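Local structure of nuclease-like protein (Chaetomium thermophilum, 6GRB) at residues 56-61 with 314-319; 62-67 with 105-110; 305-310 with 320-325; 328-333 with 387-392. The protein is the junction-resolving enzyme GEN1, here its N-terminal part with the nuclease core, which probably cuts four-way DNA junctions and 5' flaps. All coordinates share one frame; numbering follows the deposited sequence.

The four contacts form one continuous, mostly apolar region where the XPG-type nuclease core meets the helices that follow it. Helix 55-70 supplies contacts 1 and 2, and helix 318-340 runs through or up to contacts 1, 3 and 4. Phe-61 joins contacts 1 and 2, its CD2 lying 3.8 Å from Phe-110 CE1. Contacts 1 and 3, with centres about 7 Å apart, share a hydrogen bond of 2.6 Å from Arg-307 NH2 to Trp-316 O. Contact 4 lies next to contact 3, about 11 Å between centres. All are away from the magnesium-binding acidic residues; contact 2 comes closest to the DNA, about 9 Å at its nearest atom.

Contact 1: 56-61 with 314-319; sequences AIRTLF and FDWTFR
Ile-57 opens the contact with its CG2 methyl, 4.1 Å from CE1 of Phe-314, the two side chains meeting at about a right angle. One residue on, the aliphatic part of Arg-58 lies over a face of the same ring: CG sits 3.8 Å from the centroid of Phe-314 and 4° off the ring normal, a CH-pi contact. The backbone of Arg-58 is close as well, its N 3.6 Å from Phe-314 CE1. The guanidinium continues past the ring and bonds through NH1 to the carbonyl of Gly-51. These residues belong to helix 55-70 of the XPG N-terminal domain, and their partners to the link between helices 303-313 and 318-340, where Trp-316 is the centre of an inverse gamma turn. Phe-61, with CG anti to the backbone N (chi1 175°), directs its ring into this link and completes an aromatic cluster. Phe-314 turns an edge to the Phe-61 face in an offset edge-to-face pair, CE2 standing 3.8 Å from Phe-61 CG. Trp-316 presents the edge of its six-membered ring to Phe-61 too, with CH2 3.7 Å from Phe-61 CE1 and the planes 88° apart. An alanine in place of Phe-314 is likely to open a gap beneath Arg-58 CG and deprive Phe-61 of an edge-on partner. Within the link, Phe-314 CD2 lies over the centre of the Trp-316 ring.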
loop_
_atom_site.group_PDB
_atom_site.type_symbol
_atom_site.label_atom_id
_atom_site.label_comp_id
_atom_site.label_asym_id
_atom_site.label_seq_id
_atom_site.Cartn_x
_atom_site.Cartn_y
_atom_site.Cartn_z
ATOM N N ALA A 56 -10.148 16.850 0.159
ATOM C CA ALA A 56 -10.033 15.403 0.327
ATOM C C ALA A 56 -9.391 14.741 -0.891
ATOM O O ALA A 56 -8.652 13.758 -0.741
ATOM C CB ALA A 56 -11.392 14.800 0.603
ATOM N N ILE A 57 -9.576 15.309 -2.080
ATOM C CA ILE A 57 -9.089 14.654 -3.284
ATOM C C ILE A 57 -7.944 15.411 -3.939
ATOM O O ILE A 57 -7.179 14.805 -4.729
ATOM C CB ILE A 57 -10.284 14.405 -4.235
ATOM C CG1 ILE A 57 -9.975 13.597 -5.488
ATOM C CG2 ILE A 57 -10.945 15.699 -4.680
ATOM C CD1 ILE A 57 -11.247 13.161 -6.151
ATOM N N ARG A 58 -7.718 16.679 -3.528
ATOM C CA ARG A 58 -6.429 17.338 -3.688
ATOM C C ARG A 58 -5.336 16.510 -3.028
ATOM O O ARG A 58 -4.291 16.264 -3.637
ATOM C CB ARG A 58 -6.467 18.751 -3.129
ATOM C CG ARG A 58 -5.753 19.781 -3.995
ATOM C CD ARG A 58 -6.101 21.199 -3.575
ATOM N NE ARG A 58 -5.959 21.412 -2.133
ATOM C CZ ARG A 58 -6.837 22.051 -1.360
ATOM N NH1 ARG A 58 -7.956 22.559 -1.863
ATOM N NH2 ARG A 58 -6.593 22.192 -0.066
ATOM N N THR A 59 -5.564 16.034 -1.799
ATOM C CA THR A 59 -4.484 15.300 -1.142
ATOM C C THR A 59 -4.296 13.925 -1.764
ATOM O O THR A 59 -3.175 13.399 -1.777
ATOM C CB THR A 59 -4.699 15.192 0.376
ATOM O OG1 THR A 59 -5.706 14.232 0.667
ATOM C CG2 THR A 59 -5.131 16.503 0.937
ATOM N N LEU A 60 -5.367 13.337 -2.295
ATOM C CA LEU A 60 -5.241 12.114 -3.085
ATOM C C LEU A 60 -4.390 12.366 -4.329
ATOM O O LEU A 60 -3.503 11.579 -4.666
ATOM C CB LEU A 60 -6.645 11.620 -3.454
ATOM C CG LEU A 60 -6.842 10.169 -3.843
ATOM C CD1 LEU A 60 -6.779 9.308 -2.605
ATOM C CD2 LEU A 60 -8.152 9.969 -4.574
ATOM N N PHE A 61 -4.658 13.480 -5.015
ATOM C CA PHE A 61 -3.808 13.963 -6.099
ATOM C C PHE A 61 -2.334 14.011 -5.677
ATOM O O PHE A 61 -1.464 13.487 -6.378
ATOM C CB PHE A 61 -4.318 15.346 -6.554
ATOM C CG PHE A 61 -3.462 16.011 -7.593
ATOM C CD1 PHE A 61 -2.413 16.835 -7.222
ATOM C CD2 PHE A 61 -3.706 15.823 -8.944
ATOM C CE1 PHE A 61 -1.614 17.441 -8.178
ATOM C CE2 PHE A 61 -2.905 16.417 -9.896
ATOM C CZ PHE A 61 -1.863 17.223 -9.517
ATOM N N PHE A 314 -10.024 21.656 -8.588
ATOM C CA PHE A 314 -9.259 22.393 -7.595
ATOM C C PHE A 314 -9.359 23.891 -7.800
ATOM O O PHE A 314 -8.859 24.658 -6.966
ATOM C CB PHE A 314 -7.791 21.947 -7.617
ATOM C CG PHE A 314 -7.608 20.461 -7.456
ATOM C CD1 PHE A 314 -8.543 19.696 -6.758
ATOM C CD2 PHE A 314 -6.497 19.815 -8.006
ATOM C CE1 PHE A 314 -8.374 18.322 -6.607
ATOM C CE2 PHE A 314 -6.325 18.449 -7.852
ATOM C CZ PHE A 314 -7.259 17.704 -7.158
ATOM N N ASP A 315 -9.930 24.275 -8.919
ATOM C CA ASP A 315 -10.046 25.648 -9.295
ATOM C C ASP A 315 -8.705 26.202 -9.710
ATOM O O ASP A 315 -8.469 27.373 -9.611
ATOM C CB ASP A 315 -10.671 26.474 -8.200
ATOM C CG ASP A 315 -12.000 27.021 -8.600
ATOM O OD1 ASP A 315 -12.960 26.804 -7.877
ATOM O OD2 ASP A 315 -12.094 27.646 -9.651
ATOM N N TRP A 316 -7.804 25.335 -10.121
ATOM C CA TRP A 316 -6.510 25.766 -10.652
ATOM C C TRP A 316 -6.749 26.368 -12.037
ATOM O O TRP A 316 -6.442 25.786 -13.085
ATOM C CB TRP A 316 -5.510 24.615 -10.699
ATOM C CG TRP A 316 -5.121 24.069 -9.339
ATOM C CD1 TRP A 316 -5.546 24.514 -8.107
ATOM C CD2 TRP A 316 -4.234 22.979 -9.079
ATOM N NE1 TRP A 316 -4.981 23.760 -7.106
ATOM C CE2 TRP A 316 -4.165 22.816 -7.676
ATOM C CE3 TRP A 316 -3.493 22.118 -9.896
ATOM C CZ2 TRP A 316 -3.389 21.821 -7.077
ATOM C CZ3 TRP A 316 -2.718 21.135 -9.295
ATOM C CH2 TRP A 316 -2.671 21.002 -7.899
ATOM N N THR A 317 -7.327 27.566 -12.021
ATOM C CA THR A 317 -7.799 28.211 -13.237
ATOM C C THR A 317 -6.733 29.109 -13.858
ATOM O O THR A 317 -5.873 29.653 -13.163
ATOM C CB THR A 317 -9.048 29.034 -12.949
ATOM O OG1 THR A 317 -8.758 29.976 -11.912
ATOM C CG2 THR A 317 -10.195 28.121 -12.506
ATOM N N PHE A 318 -6.789 29.228 -15.190
ATOM C CA PHE A 318 -5.984 30.178 -15.957
ATOM C C PHE A 318 -4.497 29.889 -15.818
ATOM O O PHE A 318 -4.110 28.783 -15.414
ATOM C CB PHE A 318 -6.300 31.611 -15.528
ATOM C CG PHE A 318 -7.776 31.903 -15.461
ATOM C CD1 PHE A 318 -8.635 31.410 -16.435
ATOM C CD2 PHE A 318 -8.312 32.655 -14.414
ATOM C CE1 PHE A 318 -9.999 31.669 -16.385
ATOM C CE2 PHE A 318 -9.688 32.928 -14.352
ATOM C CZ PHE A 318 -10.529 32.428 -15.339
ATOM N N ARG A 319 -3.657 30.865 -16.164
ATOM C CA ARG A 319 -2.217 30.613 -16.170
ATOM C C ARG A 319 -1.668 30.225 -14.801
ATOM O O ARG A 319 -0.849 29.291 -14.746
ATOM C CB ARG A 319 -1.469 31.828 -16.736
ATOM C CG ARG A 319 0.008 31.564 -17.017
ATOM C CD ARG A 319 0.652 32.784 -17.635
ATOM N NE ARG A 319 -0.061 33.159 -18.850
ATOM C CZ ARG A 319 0.113 34.303 -19.515
ATOM N NH1 ARG A 319 0.988 35.209 -19.082
ATOM N NH2 ARG A 319 -0.603 34.551 -20.608
#

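Contact 2: 62-67 with 105-110; sequences YRFVRL and RLIRLF
Phe-64 meets Phe-110 first through its CB, which stands over the centre of the Phe-110 ring, 3.6 Å from the centroid and 8° off the normal. This is a CH-pi contact made by the root of the side chain. From there CG leaves anti to the carbonyl carbon (chi1 -73°), which carries the ring past Phe-110 and turns an edge to it. CD2 is the ring atom on that side, 3.9 Å from Phe-110 CD1, and the two rings form an edge-to-face pair with planes 81° apart. The same CD2 also touches the methyl CD2 of Leu-106, at 3.9 Å. Further out, CE2 reaches CG1 of Ile-107 at 3.7 Å, and CZ at the far end stays 3.8 Å from that same Ile-107 CG1. One aromatic side chain thus touches Leu-106, Ile-107 and Phe-110. Next along the helix, Val-65 CG2 touches Phe-110 CZ at 3.7 Å. Phe-110 in turn meets Leu-306, which extends the cluster toward helix 303-313. Phe-64 and Ile-107 both also pack on Phe-76 of strand 73-78. Helix 55-70 joins strand 34-37 to strand 73-78, and helix 104-109 lies between strand 73-78 and strand 113-116. The contact therefore pairs the helices of two successive beta-alpha-beta crossovers on one face of the parallel part of the sheet, as in the PIN-type core of XPG-family nucleases.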
loop_
_atom_site.group_PDB
_atom_site.type_symbol
_atom_site.label_atom_id
_atom_site.label_comp_id
_atom_site.label_asym_id
_atom_site.label_seq_id
_atom_site.Cartn_x
_atom_site.Cartn_y
_atom_site.Cartn_z
ATOM N N TYR A 62 -2.037 14.622 -4.524
ATOM C CA TYR A 62 -0.647 14.762 -4.103
ATOM C C TYR A 62 -0.014 13.402 -3.783
ATOM O O TYR A 62 1.135 13.155 -4.155
ATOM C CB TYR A 62 -0.549 15.738 -2.926
ATOM C CG TYR A 62 -0.718 17.198 -3.317
ATOM C CD1 TYR A 62 0.186 17.815 -4.179
ATOM C CD2 TYR A 62 -1.769 17.959 -2.819
ATOM C CE1 TYR A 62 0.053 19.136 -4.547
ATOM C CE2 TYR A 62 -1.919 19.299 -3.180
ATOM C CZ TYR A 62 -0.999 19.880 -4.048
ATOM O OH TYR A 62 -1.128 21.206 -4.406
ATOM N N ARG A 63 -0.760 12.482 -3.160
ATOM C CA ARG A 63 -0.253 11.118 -2.968
ATOM C C ARG A 63 0.011 10.398 -4.293
ATOM O O ARG A 63 0.908 9.555 -4.369
ATOM C CB ARG A 63 -1.230 10.284 -2.128
ATOM C CG ARG A 63 -1.549 10.869 -0.767
ATOM C CD ARG A 63 -0.741 10.234 0.343
ATOM N NE ARG A 63 -0.926 10.940 1.612
ATOM C CZ ARG A 63 -0.677 10.397 2.802
ATOM N NH1 ARG A 63 -0.239 9.142 2.864
ATOM N NH2 ARG A 63 -0.870 11.099 3.923
ATOM N N PHE A 64 -0.774 10.690 -5.334
ATOM C CA PHE A 64 -0.554 10.058 -6.634
ATOM C C PHE A 64 0.734 10.569 -7.282
ATOM O O PHE A 64 1.462 9.796 -7.924
ATOM C CB PHE A 64 -1.757 10.291 -7.559
ATOM C CG PHE A 64 -2.970 9.489 -7.202
ATOM C CD1 PHE A 64 -3.008 8.731 -6.043
ATOM C CD2 PHE A 64 -4.074 9.457 -8.048
ATOM C CE1 PHE A 64 -4.124 7.974 -5.722
ATOM C CE2 PHE A 64 -5.207 8.681 -7.734
ATOM C CZ PHE A 64 -5.237 7.953 -6.566
ATOM N N VAL A 65 1.020 11.870 -7.128
ATOM C CA VAL A 65 2.295 12.432 -7.575
ATOM C C VAL A 65 3.447 11.819 -6.787
ATOM O O VAL A 65 4.514 11.511 -7.345
ATOM C CB VAL A 65 2.290 13.972 -7.447
ATOM C CG1 VAL A 65 3.583 14.587 -8.023
ATOM C CG2 VAL A 65 1.064 14.579 -8.109
ATOM N N ARG A 66 3.251 11.611 -5.484
ATOM C CA ARG A 66 4.282 10.952 -4.698
ATOM C C ARG A 66 4.538 9.534 -5.206
ATOM O O ARG A 66 5.695 9.108 -5.315
ATOM C CB ARG A 66 3.912 10.956 -3.212
ATOM C CG ARG A 66 5.076 10.532 -2.314
ATOM C CD ARG A 66 4.855 10.891 -0.844
ATOM N NE ARG A 66 4.753 12.337 -0.625
ATOM C CZ ARG A 66 5.778 13.153 -0.357
ATOM N NH1 ARG A 66 7.018 12.678 -0.252
ATOM N NH2 ARG A 66 5.560 14.458 -0.183
ATOM N N LEU A 67 3.473 8.799 -5.563
ATOM C CA LEU A 67 3.668 7.470 -6.141
ATOM C C LEU A 67 4.341 7.533 -7.506
ATOM O O LEU A 67 5.044 6.595 -7.891
ATOM C CB LEU A 67 2.334 6.727 -6.258
ATOM C CG LEU A 67 1.608 6.291 -4.976
ATOM C CD1 LEU A 67 0.234 5.687 -5.323
ATOM C CD2 LEU A 67 2.476 5.330 -4.107
ATOM N N ARG A 105 -11.635 8.342 -11.928
ATOM C CA ARG A 105 -11.209 9.231 -13.003
ATOM C C ARG A 105 -9.776 9.708 -12.778
ATOM O O ARG A 105 -8.939 9.662 -13.691
ATOM C CB ARG A 105 -12.190 10.404 -13.093
ATOM C CG ARG A 105 -11.838 11.413 -14.138
ATOM C CD ARG A 105 -13.014 12.341 -14.414
ATOM N NE ARG A 105 -12.633 13.414 -15.340
ATOM C CZ ARG A 105 -12.723 14.721 -15.074
ATOM N NH1 ARG A 105 -13.207 15.140 -13.906
ATOM N NH2 ARG A 105 -12.323 15.618 -15.973
ATOM N N LEU A 106 -9.465 10.154 -11.557
ATOM C CA LEU A 106 -8.110 10.621 -11.276
ATOM C C LEU A 106 -7.094 9.485 -11.370
ATOM O O LEU A 106 -5.955 9.709 -11.800
ATOM C CB LEU A 106 -8.056 11.295 -9.895
ATOM C CG LEU A 106 -6.757 12.038 -9.544
ATOM C CD1 LEU A 106 -6.559 13.346 -10.365
ATOM C CD2 LEU A 106 -6.673 12.302 -8.045
ATOM N N ILE A 107 -7.490 8.270 -10.967
ATOM C CA ILE A 107 -6.644 7.096 -11.139
ATOM C C ILE A 107 -6.285 6.895 -12.608
ATOM O O ILE A 107 -5.117 6.672 -12.951
ATOM C CB ILE A 107 -7.328 5.852 -10.550
ATOM C CG1 ILE A 107 -7.387 5.974 -9.020
ATOM C CG2 ILE A 107 -6.582 4.589 -10.993
ATOM C CD1 ILE A 107 -8.196 4.878 -8.333
ATOM N N ARG A 108 -7.274 6.957 -13.491
ATOM C CA ARG A 108 -7.010 6.778 -14.921
ATOM C C ARG A 108 -6.092 7.876 -15.448
ATOM O O ARG A 108 -5.080 7.591 -16.096
ATOM C CB ARG A 108 -8.327 6.756 -15.712
ATOM N N LEU A 109 -6.415 9.141 -15.136
ATOM C CA LEU A 109 -5.624 10.278 -15.597
ATOM C C LEU A 109 -4.144 10.131 -15.266
ATOM O O LEU A 109 -3.297 10.584 -16.041
ATOM C CB LEU A 109 -6.179 11.569 -15.002
ATOM C CG LEU A 109 -7.492 12.040 -15.637
ATOM C CD1 LEU A 109 -8.014 13.289 -14.969
ATOM C CD2 LEU A 109 -7.276 12.261 -17.135
ATOM N N PHE A 110 -3.813 9.497 -14.137
ATOM C CA PHE A 110 -2.432 9.257 -13.752
ATOM C C PHE A 110 -1.881 7.980 -14.377
ATOM O O PHE A 110 -0.740 7.611 -14.098
ATOM C CB PHE A 110 -2.299 9.175 -12.217
ATOM C CG PHE A 110 -1.996 10.489 -11.541
ATOM C CD1 PHE A 110 -3.010 11.391 -11.260
ATOM C CD2 PHE A 110 -0.697 10.815 -11.173
ATOM C CE1 PHE A 110 -2.732 12.607 -10.652
ATOM C CE2 PHE A 110 -0.413 12.004 -10.533
ATOM C CZ PHE A 110 -1.432 12.905 -10.271
#

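Contact 3: 305-310 with 320-325; sequences GLREFT and PGAIKL
Arg-307 lies across Gly-321 and Ala-322, with the peptide that joins them against one face of its guanidinium. Its side chain leaves with CG anti to the backbone N (chi1 177°), bends at chi2 (69°), is extended through chi3, and turns its flat group at the last torsion. This shape lays the guanidinium over the neighbouring helix. Ala-322 N sits 3.4 Å from the guanidinium plane, over its centre, while Gly-321 C is offset toward the rim. Arg-307 NE also rests 3.6 Å from Ala-322 CB. A CB on Gly-321 would come about 3.4 Å from Arg-307 NH1, so the absence of a side chain probably eases the close approach. Helices 303-313 and 318-340 follow each other as a helix-loop-helix, and the two segments cross at 126° with their axes 10.3 Å apart at closest approach. The polar bonds of Arg-307 go to other parts of the chain: NE forms a salt bridge with Glu-397, and NH2 donates to the carbonyl of Trp-316 in the connecting loop. These bonds would limit rotation of the group, and Glu-397 probably balances part of its buried charge. Nearer the backbone of Arg-307, Leu-325 inserts one branch between the helices. Its CD2 lies 3.6 Å from Arg-307 CA and 3.8 Å from Arg-307 CD, touching backbone and aliphatic stem together. Leu-325 CD2 also comes within 4.2 Å of Thr-310 OG1.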
loop_
_atom_site.group_PDB
_atom_site.type_symbol
_atom_site.label_atom_id
_atom_site.label_comp_id
_atom_site.label_asym_id
_atom_site.label_seq_id
_atom_site.Cartn_x
_atom_site.Cartn_y
_atom_site.Cartn_z
ATOM N N GLY A 305 -5.560 15.914 -19.709
ATOM C CA GLY A 305 -6.678 15.467 -18.895
ATOM C C GLY A 305 -6.559 15.937 -17.459
ATOM O O GLY A 305 -7.534 16.404 -16.867
ATOM N N LEU A 306 -5.358 15.815 -16.879
ATOM C CA LEU A 306 -5.091 16.376 -15.557
ATOM C C LEU A 306 -5.222 17.889 -15.544
ATOM O O LEU A 306 -5.644 18.457 -14.527
ATOM C CB LEU A 306 -3.697 15.974 -15.077
ATOM C CG LEU A 306 -3.582 14.598 -14.441
ATOM C CD1 LEU A 306 -2.097 14.297 -14.089
ATOM C CD2 LEU A 306 -4.463 14.519 -13.220
ATOM N N ARG A 307 -4.865 18.571 -16.646
ATOM C CA ARG A 307 -5.073 20.017 -16.666
ATOM C C ARG A 307 -6.557 20.368 -16.617
ATOM O O ARG A 307 -6.955 21.254 -15.856
ATOM C CB ARG A 307 -4.419 20.658 -17.875
ATOM C CG ARG A 307 -4.694 22.157 -17.933
ATOM C CD ARG A 307 -3.976 22.911 -16.805
ATOM N NE ARG A 307 -4.470 24.285 -16.672
ATOM C CZ ARG A 307 -5.116 24.756 -15.608
ATOM N NH1 ARG A 307 -5.537 26.007 -15.592
ATOM N NH2 ARG A 307 -5.332 23.986 -14.550
ATOM N N GLU A 308 -7.399 19.666 -17.383
ATOM C CA GLU A 308 -8.841 19.914 -17.285
ATOM C C GLU A 308 -9.391 19.506 -15.918
ATOM O O GLU A 308 -10.194 20.243 -15.328
ATOM C CB GLU A 308 -9.597 19.196 -18.405
ATOM N N PHE A 309 -8.954 18.354 -15.381
ATOM C CA PHE A 309 -9.410 17.918 -14.058
ATOM C C PHE A 309 -9.102 18.953 -12.966
ATOM O O PHE A 309 -9.977 19.288 -12.153
ATOM C CB PHE A 309 -8.783 16.571 -13.699
ATOM C CG PHE A 309 -9.275 15.988 -12.390
ATOM C CD1 PHE A 309 -8.683 16.347 -11.189
ATOM C CD2 PHE A 309 -10.312 15.061 -12.374
ATOM C CE1 PHE A 309 -9.116 15.815 -9.995
ATOM C CE2 PHE A 309 -10.756 14.504 -11.173
ATOM C CZ PHE A 309 -10.160 14.890 -9.976
ATOM N N THR A 310 -7.857 19.455 -12.919
ATOM C CA THR A 310 -7.462 20.360 -11.840
ATOM C C THR A 310 -8.131 21.722 -11.963
ATOM O O THR A 310 -8.449 22.351 -10.937
ATOM C CB THR A 310 -5.942 20.536 -11.804
ATOM O OG1 THR A 310 -5.476 21.055 -13.056
ATOM C CG2 THR A 310 -5.256 19.211 -11.498
ATOM N N PRO A 320 -2.044 30.873 -13.688
ATOM C CA PRO A 320 -1.559 30.405 -12.377
ATOM C C PRO A 320 -1.845 28.937 -12.111
ATOM O O PRO A 320 -1.012 28.246 -11.510
ATOM C CB PRO A 320 -2.311 31.309 -11.381
ATOM C CG PRO A 320 -2.645 32.516 -12.130
ATOM C CD PRO A 320 -2.858 32.101 -13.561
ATOM N N GLY A 321 -3.012 28.442 -12.530
ATOM C CA GLY A 321 -3.349 27.045 -12.310
ATOM C C GLY A 321 -2.684 26.080 -13.263
ATOM O O GLY A 321 -2.513 24.906 -12.920
ATOM N N ALA A 322 -2.314 26.540 -14.454
ATOM C CA ALA A 322 -1.469 25.741 -15.330
ATOM C C ALA A 322 -0.044 25.673 -14.799
ATOM O O ALA A 322 0.583 24.604 -14.824
ATOM C CB ALA A 322 -1.481 26.317 -16.743
ATOM N N ILE A 323 0.482 26.808 -14.325
ATOM C CA ILE A 323 1.854 26.853 -13.814
ATOM C C ILE A 323 1.974 26.040 -12.533
ATOM O O ILE A 323 3.027 25.455 -12.256
ATOM C CB ILE A 323 2.290 28.317 -13.609
ATOM C CG1 ILE A 323 2.544 28.978 -14.967
ATOM C CG2 ILE A 323 3.506 28.424 -12.691
ATOM C CD1 ILE A 323 2.636 30.486 -14.889
ATOM N N LYS A 324 0.896 25.976 -11.741
ATOM C CA LYS A 324 0.943 25.221 -10.495
ATOM C C LYS A 324 0.907 23.713 -10.753
ATOM O O LYS A 324 1.558 22.942 -10.040
ATOM C CB LYS A 324 -0.217 25.624 -9.584
ATOM N N LEU A 325 0.160 23.280 -11.769
ATOM C CA LEU A 325 0.161 21.870 -12.131
ATOM C C LEU A 325 1.539 21.438 -12.581
ATOM O O LEU A 325 1.997 20.346 -12.226
ATOM C CB LEU A 325 -0.877 21.592 -13.227
ATOM C CG LEU A 325 -0.888 20.229 -13.927
ATOM C CD1 LEU A 325 -1.164 19.088 -12.962
ATOM C CD2 LEU A 325 -1.901 20.234 -15.025
#

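Contact 4: 328-333 with 387-392; sequences VLAPGL and AELVGL
Leu-389 and Val-390, on the short helix 386-390, pack against Ala-330 and Leu-333 of helix 318-340. The short helix follows strand 377-384 in the three-stranded antiparallel sheet of the GEN1 C-terminal domain, which belongs to the SH3-like superfamily, so the contact joins that domain to the long helix 318-340, which packs on helix 55-70 of the nuclease core through Val-328. Helix 318-340 is kinked around Pro-331, whose N carries no hydrogen to donate; Gly-332 N also lacks the bond to the turn before. Leu-389 gives up more surface to this contact than any other residue of the two segments. Its CG is anti to the backbone N (chi1 -172°), and this brings the CD2 branch over Ala-330 and Leu-333. That methyl stands 3.2 Å from Ala-330 O and 3.2 Å from Leu-333 CB, separations so short that its exact placing is doubtful, as is the off-staggered chi2 (147°). The two leucines run antiparallel alongside one another, and Leu-333 CD1 lies 3.7 Å from Leu-389 CD2. With an alanine in place of Leu-389, the methyl against Ala-330 O and Leu-333 CB is gone, which would probably leave a gap between the helices. Beside it, Val-390 meets Ala-330 CB through CG2, at 3.8 Å. Val-390 and Leu-333 both extend onto Ile-303, so helix 303-313 adjoins the same apolar patch. Just after Val-390, Gly-391 takes a positive phi (97°), which ends the short helix. Leu-333 CD1 approaches the backbone at this end, lying 3.8 Å from Val-390 CA.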
loop_
_atom_site.group_PDB
_atom_site.type_symbol
_atom_site.label_atom_id
_atom_site.label_comp_id
_atom_site.label_asym_id
_atom_site.label_seq_id
_atom_site.Cartn_x
_atom_site.Cartn_y
_atom_site.Cartn_z
ATOM N N VAL A 328 4.077 20.922 -9.636
ATOM C CA VAL A 328 3.779 19.754 -8.813
ATOM C C VAL A 328 3.982 18.461 -9.589
ATOM O O VAL A 328 4.466 17.464 -9.043
ATOM C CB VAL A 328 2.347 19.872 -8.268
ATOM C CG1 VAL A 328 1.948 18.586 -7.539
ATOM C CG2 VAL A 328 2.245 21.081 -7.362
ATOM N N LEU A 329 3.642 18.450 -10.873
ATOM C CA LEU A 329 3.705 17.210 -11.636
ATOM C C LEU A 329 5.098 16.912 -12.169
ATOM O O LEU A 329 5.405 15.749 -12.438
ATOM C CB LEU A 329 2.712 17.269 -12.803
ATOM C CG LEU A 329 2.386 15.946 -13.494
ATOM C CD1 LEU A 329 1.763 15.018 -12.479
ATOM C CD2 LEU A 329 1.460 16.155 -14.691
ATOM N N ALA A 330 5.945 17.926 -12.351
ATOM C CA ALA A 330 7.152 17.737 -13.156
ATOM C C ALA A 330 8.119 16.699 -12.584
ATOM O O ALA A 330 8.570 15.827 -13.349
ATOM C CB ALA A 330 7.846 19.087 -13.375
ATOM N N PRO A 331 8.495 16.731 -11.295
ATOM C CA PRO A 331 9.400 15.681 -10.796
ATOM C C PRO A 331 8.850 14.276 -10.991
ATOM O O PRO A 331 9.621 13.341 -11.267
ATOM C CB PRO A 331 9.563 16.028 -9.308
ATOM C CG PRO A 331 9.174 17.445 -9.186
ATOM C CD PRO A 331 8.115 17.674 -10.225
ATOM N N GLY A 332 7.524 14.111 -10.884
ATOM C CA GLY A 332 6.928 12.794 -11.046
ATOM C C GLY A 332 7.063 12.246 -12.455
ATOM O O GLY A 332 7.457 11.094 -12.644
ATOM N N LEU A 333 6.699 13.048 -13.466
ATOM C CA LEU A 333 6.899 12.618 -14.851
ATOM C C LEU A 333 8.360 12.314 -15.149
ATOM O O LEU A 333 8.653 11.452 -15.989
ATOM C CB LEU A 333 6.427 13.686 -15.831
ATOM C CG LEU A 333 4.955 13.910 -16.108
ATOM C CD1 LEU A 333 4.840 15.143 -17.007
ATOM C CD2 LEU A 333 4.333 12.688 -16.748
ATOM N N ALA A 387 8.293 23.125 -17.378
ATOM C CA ALA A 387 7.368 23.292 -18.499
ATOM C C ALA A 387 7.804 22.496 -19.724
ATOM O O ALA A 387 6.956 22.027 -20.491
ATOM C CB ALA A 387 7.229 24.776 -18.855
ATOM N N GLU A 388 9.111 22.330 -19.926
ATOM C CA GLU A 388 9.581 21.489 -21.023
ATOM C C GLU A 388 9.227 20.027 -20.779
ATOM O O GLU A 388 8.809 19.317 -21.701
ATOM C CB GLU A 388 11.093 21.684 -21.210
ATOM C CG GLU A 388 11.783 20.735 -22.183
ATOM C CD GLU A 388 13.236 21.143 -22.478
ATOM O OE1 GLU A 388 13.483 22.344 -22.734
ATOM O OE2 GLU A 388 14.131 20.270 -22.455
ATOM N N LEU A 389 9.347 19.571 -19.531
ATOM C CA LEU A 389 9.081 18.173 -19.210
ATOM C C LEU A 389 7.586 17.847 -19.241
ATOM O O LEU A 389 7.205 16.725 -19.590
ATOM C CB LEU A 389 9.672 17.860 -17.834
ATOM C CG LEU A 389 9.697 16.415 -17.332
ATOM C CD1 LEU A 389 10.917 16.185 -16.478
ATOM C CD2 LEU A 389 8.423 16.124 -16.540
ATOM N N VAL A 390 6.732 18.807 -18.876
ATOM C CA VAL A 390 5.306 18.536 -18.709
ATOM C C VAL A 390 4.565 18.635 -20.041
ATOM O O VAL A 390 3.642 17.855 -20.303
ATOM C CB VAL A 390 4.713 19.480 -17.639
ATOM C CG1 VAL A 390 3.196 19.326 -17.535
ATOM C CG2 VAL A 390 5.344 19.198 -16.284
ATOM N N GLY A 391 4.945 19.579 -20.907
ATOM C CA GLY A 391 4.348 19.677 -22.219
ATOM C C GLY A 391 3.234 20.693 -22.342
ATOM O O GLY A 391 2.809 20.986 -23.469
ATOM N N LEU A 392 2.760 21.253 -21.237
ATOM C CA LEU A 392 1.787 22.330 -21.319
ATOM C C LEU A 392 2.487 23.676 -21.446
ATOM O O LEU A 392 3.646 23.846 -21.068
ATOM C CB LEU A 392 0.853 22.329 -20.104
ATOM C CG LEU A 392 -0.140 21.187 -20.249
ATOM C CD1 LEU A 392 -1.106 21.107 -19.094
ATOM C CD2 LEU A 392 -0.880 21.341 -21.577
#